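Hypothetical protein (PDB 2HIY) is of unknown function, a conserved bacterial protein of the DUF1697 family whose chain folds into two four-stranded antiparallel sheets and several helices. Local coordinates at residues A8-G13 and S78-E83; L106-G111 and L131-L136. One frame throughout, in Å; residues are numbered along the deposited sequence.

Interaction 1 (A8-G13 and S78-E83)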
loop_
_atom_site.group_PDB
_atom_site.type_symbol
_atom_site.label_atom_id
_atom_site.label_comp_id
_atom_site.label_asym_id
_atom_site.label_seq_id
_atom_site.Cartn_x
_atom_site.Cartn_y
_atom_site.Cartn_z
ATOM N N ALA D 8 -6.651 25.264 21.172
ATOM C CA ALA D 8 -6.494 24.121 20.286
ATOM C C ALA D 8 -5.041 23.684 20.387
ATOM O O ALA D 8 -4.111 24.498 20.277
ATOM C CB ALA D 8 -6.823 24.495 18.816
ATOM N N LEU D 9 -4.874 22.391 20.593
ATOM C CA LEU D 9 -3.588 21.726 20.657
ATOM C C LEU D 9 -3.523 20.767 19.477
ATOM O O LEU D 9 -4.301 19.812 19.417
ATOM C CB LEU D 9 -3.538 20.942 21.973
ATOM C CG LEU D 9 -2.332 20.021 22.196
ATOM C CD1 LEU D 9 -0.998 20.778 22.146
ATOM C CD2 LEU D 9 -2.511 19.309 23.571
ATOM N N LEU D 10 -2.626 21.040 18.536
ATOM C CA LEU D 10 -2.537 20.263 17.294
ATOM C C LEU D 10 -1.197 19.580 17.241
ATOM O O LEU D 10 -0.171 20.209 17.502
ATOM C CB LEU D 10 -2.695 21.183 16.068
ATOM C CG LEU D 10 -3.862 22.169 16.138
ATOM C CD1 LEU D 10 -3.785 23.004 14.846
ATOM C CD2 LEU D 10 -5.206 21.484 16.287
ATOM N N VAL D 11 -1.195 18.300 16.914
ATOM C CA VAL D 11 0.065 17.570 16.823
ATOM C C VAL D 11 0.165 16.893 15.460
ATOM O O VAL D 11 -0.826 16.594 14.823
ATOM C CB VAL D 11 0.243 16.570 17.983
ATOM C CG1 VAL D 11 0.232 17.284 19.350
ATOM C CG2 VAL D 11 -0.828 15.521 17.955
ATOM N N ARG D 12 1.392 16.691 15.004
ATOM C CA ARG D 12 1.613 16.007 13.738
ATOM C C ARG D 12 2.143 14.607 13.976
ATOM O O ARG D 12 2.717 14.311 15.043
ATOM C CB ARG D 12 2.647 16.783 12.910
ATOM C CG ARG D 12 4.024 16.792 13.557
ATOM C CD ARG D 12 5.237 16.669 12.617
ATOM N NE ARG D 12 4.981 16.054 11.324
ATOM C CZ ARG D 12 5.377 14.835 10.946
ATOM N NH1 ARG D 12 5.088 14.421 9.719
ATOM N NH2 ARG D 12 6.054 14.047 11.760
ATOM N N GLY D 13 1.963 13.764 12.975
ATOM C CA GLY D 13 2.637 12.492 12.903
ATOM C C GLY D 13 2.050 11.349 13.700
ATOM O O GLY D 13 2.673 10.297 13.781
ATOM N N SER D 78 1.387 22.583 18.008
ATOM C CA SER D 78 0.836 23.915 17.888
ATOM C C SER D 78 -0.149 24.128 19.038
ATOM O O SER D 78 -0.902 23.213 19.388
ATOM C CB SER D 78 0.073 24.054 16.580
ATOM O OG SER D 78 0.889 23.660 15.482
ATOM N N LEU D 79 -0.087 25.296 19.647
ATOM C CA LEU D 79 -1.017 25.641 20.729
ATOM C C LEU D 79 -1.490 27.057 20.476
ATOM O O LEU D 79 -0.689 28.014 20.471
ATOM C CB LEU D 79 -0.303 25.542 22.077
ATOM C CG LEU D 79 -1.225 25.803 23.287
ATOM C CD1 LEU D 79 -2.323 24.775 23.436
ATOM C CD2 LEU D 79 -0.388 25.851 24.559
ATOM N N LEU D 80 -2.794 27.198 20.267
ATOM C CA LEU D 80 -3.337 28.511 19.939
ATOM C C LEU D 80 -4.682 28.705 20.594
ATOM O O LEU D 80 -5.405 27.739 20.823
ATOM C CB LEU D 80 -3.462 28.662 18.420
ATOM C CG LEU D 80 -4.256 27.582 17.714
ATOM C CD1 LEU D 80 -5.573 28.150 17.210
ATOM C CD2 LEU D 80 -3.434 27.127 16.532
ATOM N N SER D 81 -5.042 29.957 20.842
ATOM C CA SER D 81 -6.294 30.253 21.518
ATOM C C SER D 81 -7.416 30.590 20.545
ATOM O O SER D 81 -7.186 30.912 19.380
ATOM C CB SER D 81 -6.094 31.446 22.457
ATOM O OG SER D 81 -5.804 32.590 21.683
ATOM N N LEU D 82 -8.646 30.600 21.058
ATOM C CA LEU D 82 -9.780 31.099 20.277
ATOM C C LEU D 82 -9.510 32.532 19.806
ATOM O O LEU D 82 -9.773 32.851 18.644
ATOM C CB LEU D 82 -11.070 31.042 21.109
ATOM C CG LEU D 82 -12.317 31.722 20.512
ATOM C CD1 LEU D 82 -12.789 31.056 19.223
ATOM C CD2 LEU D 82 -13.460 31.816 21.553
ATOM N N GLU D 83 -9.006 33.394 20.693
ATOM C CA GLU D 83 -8.683 34.781 20.313
ATOM C C GLU D 83 -7.727 34.800 19.114
ATOM O O GLU D 83 -7.935 35.553 18.153
ATOM C CB GLU D 83 -8.066 35.537 21.493
ATOM C CG GLU D 83 -7.654 36.974 21.187
ATOM C CD GLU D 83 -7.326 37.794 22.430
ATOM O OE1 GLU D 83 -7.394 37.260 23.558
ATOM O OE2 GLU D 83 -7.025 39.001 22.277
#
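Ala8 to Leu10 pair with Ser78 to Leu80 as neighbouring antiparallel strands of a four-stranded sheet with strand order 2-3-1-4, in which 78-81 is the outermost strand on this side within the chain. The axes of the two short strand segments come within 4.8 Å, with their N-to-C directions 164° apart. Four backbone hydrogen bonds join them in two reciprocal pairs. Ala8 and Leu80 exchange one pair, with Ala8 N 2.8 Å from Leu80 O; Leu10 and Ser78 exchange the other, with Ser78 N 2.9 Å from Leu10 O. Between these hydrogen-bonded pairs, Leu9 faces Leu79 as a non-hydrogen-bonded pair, where CA-H...O contacts add to the pairing: Leu79 CA lies 3.3 Å from Ala8 O, and Leu9 CA approaches Ser78 O in the same way.

Side chains alternate between the two faces. Ala8, Leu10, Ser78 and Leu80 share one face. There the CB of Ala8 rests against the branch point of Leu80, CB to CG 4.2 Å, because the Leu80 CG lies between its own backbone N and carbonyl carbon (chi1 55°). Leu10 sets its CB beside that of Ser78. Phe107 of strand 102-108 packs on this face against Leu10, Ser78 and Leu80, and helix 171-182 packs on Leu10 and Leu80. Leu9 and Leu79 occupy the other face, where the Leu79 CD1 reaches to within 4.3 Å of Leu9 CB and also lies over the backbone at Ala8 O.

The polar groups at the ends of strand 78-81 are engaged beyond the pairing. Ser78 OG bonds to Tyr108 O and Thr167 OG1, whereas Ser81, at the N-cap of helix 82-89, turns its OG to the backbone N of Asp84.

Interaction 2 (L106-G111 and L131-L136)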
loop_
_atom_site.group_PDB
_atom_site.type_symbol
_atom_site.label_atom_id
_atom_site.label_comp_id
_atom_site.label_asym_id
_atom_site.label_seq_id
_atom_site.Cartn_x
_atom_site.Cartn_y
_atom_site.Cartn_z
ATOM N N LEU D 106 -0.582 25.473 7.134
ATOM C CA LEU D 106 0.599 24.941 7.819
ATOM C C LEU D 106 0.730 25.691 9.144
ATOM O O LEU D 106 1.229 26.817 9.169
ATOM C CB LEU D 106 1.858 25.162 6.963
ATOM C CG LEU D 106 1.981 24.327 5.676
ATOM C CD1 LEU D 106 0.901 24.711 4.656
ATOM C CD2 LEU D 106 3.339 24.579 5.038
ATOM N N PHE D 107 0.244 25.083 10.230
ATOM C CA PHE D 107 0.267 25.761 11.526
ATOM C C PHE D 107 1.673 25.764 12.104
ATOM O O PHE D 107 2.346 24.720 12.174
ATOM C CB PHE D 107 -0.608 25.040 12.538
ATOM C CG PHE D 107 -2.089 25.263 12.369
ATOM C CD1 PHE D 107 -2.726 26.347 12.984
ATOM C CD2 PHE D 107 -2.902 24.336 11.665
ATOM C CE1 PHE D 107 -4.134 26.535 12.866
ATOM C CE2 PHE D 107 -4.292 24.516 11.561
ATOM C CZ PHE D 107 -4.888 25.619 12.157
ATOM N N TYR D 108 2.129 26.938 12.534
ATOM C CA TYR D 108 3.380 27.020 13.252
ATOM C C TYR D 108 3.281 26.272 14.575
ATOM O O TYR D 108 2.212 26.103 15.124
ATOM C CB TYR D 108 3.736 28.482 13.492
ATOM C CG TYR D 108 3.921 29.309 12.222
ATOM C CD1 TYR D 108 4.539 28.778 11.082
ATOM C CD2 TYR D 108 3.527 30.660 12.202
ATOM C CE1 TYR D 108 4.724 29.583 9.916
ATOM C CE2 TYR D 108 3.715 31.449 11.064
ATOM C CZ TYR D 108 4.324 30.912 9.958
ATOM O OH TYR D 108 4.523 31.738 8.850
ATOM N N THR D 109 4.413 25.824 15.098
ATOM C CA THR D 109 4.468 25.134 16.387
ATOM C C THR D 109 5.220 25.978 17.416
ATOM O O THR D 109 5.934 26.914 17.091
ATOM C CB THR D 109 5.184 23.800 16.244
ATOM O OG1 THR D 109 6.490 24.023 15.687
ATOM C CG2 THR D 109 4.391 22.820 15.359
ATOM N N GLU D 110 5.067 25.599 18.676
ATOM C CA GLU D 110 5.731 26.312 19.750
ATOM C C GLU D 110 7.242 26.214 19.617
ATOM O O GLU D 110 7.787 25.129 19.403
ATOM C CB GLU D 110 5.266 25.732 21.091
ATOM C CG GLU D 110 3.852 26.153 21.407
ATOM C CD GLU D 110 3.720 27.668 21.536
ATOM O OE1 GLU D 110 4.543 28.287 22.247
ATOM O OE2 GLU D 110 2.815 28.256 20.892
ATOM N N GLY D 111 7.908 27.364 19.675
ATOM C CA GLY D 111 9.362 27.364 19.598
ATOM C C GLY D 111 9.909 27.483 18.193
ATOM O O GLY D 111 11.124 27.611 18.012
ATOM N N LEU D 131 0.508 31.222 -1.861
ATOM C CA LEU D 131 0.606 31.091 -0.414
ATOM C C LEU D 131 0.622 32.455 0.241
ATOM O O LEU D 131 1.036 33.441 -0.398
ATOM C CB LEU D 131 1.804 30.208 0.022
ATOM C CG LEU D 131 3.206 30.738 -0.319
ATOM C CD1 LEU D 131 3.783 31.606 0.816
ATOM C CD2 LEU D 131 4.153 29.580 -0.509
ATOM N N TYR D 132 0.238 32.506 1.505
ATOM C CA TYR D 132 0.208 33.747 2.244
ATOM C C TYR D 132 0.659 33.462 3.668
ATOM O O TYR D 132 0.157 32.533 4.286
ATOM C CB TYR D 132 -1.200 34.356 2.213
ATOM C CG TYR D 132 -1.289 35.695 2.907
ATOM C CD1 TYR D 132 -1.032 36.854 2.195
ATOM C CD2 TYR D 132 -1.594 35.800 4.264
ATOM C CE1 TYR D 132 -1.098 38.093 2.805
ATOM C CE2 TYR D 132 -1.636 37.044 4.893
ATOM C CZ TYR D 132 -1.375 38.166 4.141
ATOM O OH TYR D 132 -1.440 39.421 4.735
ATOM N N PHE D 133 1.562 34.271 4.209
ATOM C CA PHE D 133 2.053 34.073 5.560
ATOM C C PHE D 133 1.114 34.745 6.541
ATOM O O PHE D 133 1.080 35.981 6.605
ATOM C CB PHE D 133 3.467 34.684 5.682
ATOM C CG PHE D 133 4.491 33.959 4.868
ATOM C CD1 PHE D 133 4.990 32.723 5.256
ATOM C CD2 PHE D 133 4.967 34.522 3.692
ATOM C CE1 PHE D 133 5.916 32.061 4.462
ATOM C CE2 PHE D 133 5.915 33.854 2.910
ATOM C CZ PHE D 133 6.383 32.607 3.313
ATOM N N GLY D 134 0.332 33.951 7.278
ATOM C CA GLY D 134 -0.584 34.483 8.285
ATOM C C GLY D 134 0.100 34.581 9.636
ATOM O O GLY D 134 1.310 34.390 9.763
ATOM N N LYS D 135 -0.672 34.842 10.679
ATOM C CA LYS D 135 -0.074 34.968 12.000
ATOM C C LYS D 135 0.239 33.607 12.605
ATOM O O LYS D 135 1.303 33.405 13.211
ATOM C CB LYS D 135 -1.023 35.730 12.924
ATOM C CG LYS D 135 -0.550 35.837 14.353
ATOM C CD LYS D 135 0.708 36.666 14.520
ATOM C CE LYS D 135 1.023 36.846 16.006
ATOM N NZ LYS D 135 2.476 37.107 16.168
ATOM N N LEU D 136 -0.667 32.662 12.398
ATOM C CA LEU D 136 -0.556 31.352 13.029
ATOM C C LEU D 136 0.074 30.307 12.128
ATOM O O LEU D 136 0.314 29.202 12.546
ATOM C CB LEU D 136 -1.927 30.834 13.427
ATOM C CG LEU D 136 -2.628 31.643 14.527
ATOM C CD1 LEU D 136 -4.089 31.178 14.681
ATOM C CD2 LEU D 136 -1.854 31.503 15.835
HETATM O O HOH W 1 -0.014 27.872 15.002
HETATM O O HOH W 2 3.904 34.346 9.213
#
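Tyr108 and Phe133 both carry CG anti to the carbonyl carbon and beside the backbone N, with chi1 of -61° and -67°. Tyr108 thereby lays its ring along the loop at Gly134 to Leu136 and carries its hydroxyl to Phe133, whose side chain it crosses at about a right angle. The hydroxyl arrives at the edge of the Phe133 ring, near the ring plane, with Tyr108 OH 3.8 Å from Phe133 CD1. Further back, Tyr108 CD2 is 3.5 Å from Leu136 C, and Lys135 O lies at the tyrosine's edge.

One direct hydrogen bond crosses the contact, from Tyr108 N to Leu136 O at 2.9 Å; the donor is tilted 19° from the carbonyl plane. The same oxygen also receives a CA-H...O contact from Phe107 and a hydrogen bond from a water. That water donates to Tyr108 O as well, thus bridging the two backbones, and sits in plane at the edge of the Phe107 ring. A second water spans the far end of the tyrosine: it is 2.7 Å from Tyr108 OH and donates to Gly134 O, tying the phenol to the turn. Tyr108 is thus held by a direct bond at its backbone N and tethered through water at its hydroxyl.

The loop has a further anchor in Glu88 of helix 82-89, whose carboxylate accepts from the backbone N of both Lys135 and Leu136. The contact sets the C-terminal part of strand 102-108 beside the turn linking strands 129-133 and 137-142 of the same antiparallel sheet; Ile138 touches the side chains of Tyr108 and Phe133, while helix 114-122 packs against Tyr108 through Val114 and against Phe133 through Ile118 and Val121.

In the fold
From the N terminus, strand 5-10 enters first, and interaction 1 closes a long loop when strand 78-81 returns to its side; the 64 intervening residues include helices 24-34 and 56-70 and the strands 39-41 and 47-52 of the same sheet. The chain continues through helix 82-89 into strand 102-108, and interaction 2 then closes a shorter loop around helix 114-122. The two loops lie in series, neither nested nor crossed. Their centres are about 11 Å apart, yet the two contacts touch, joining the first sheet to the second where strands 5-10 and 78-81 meet strand 102-108.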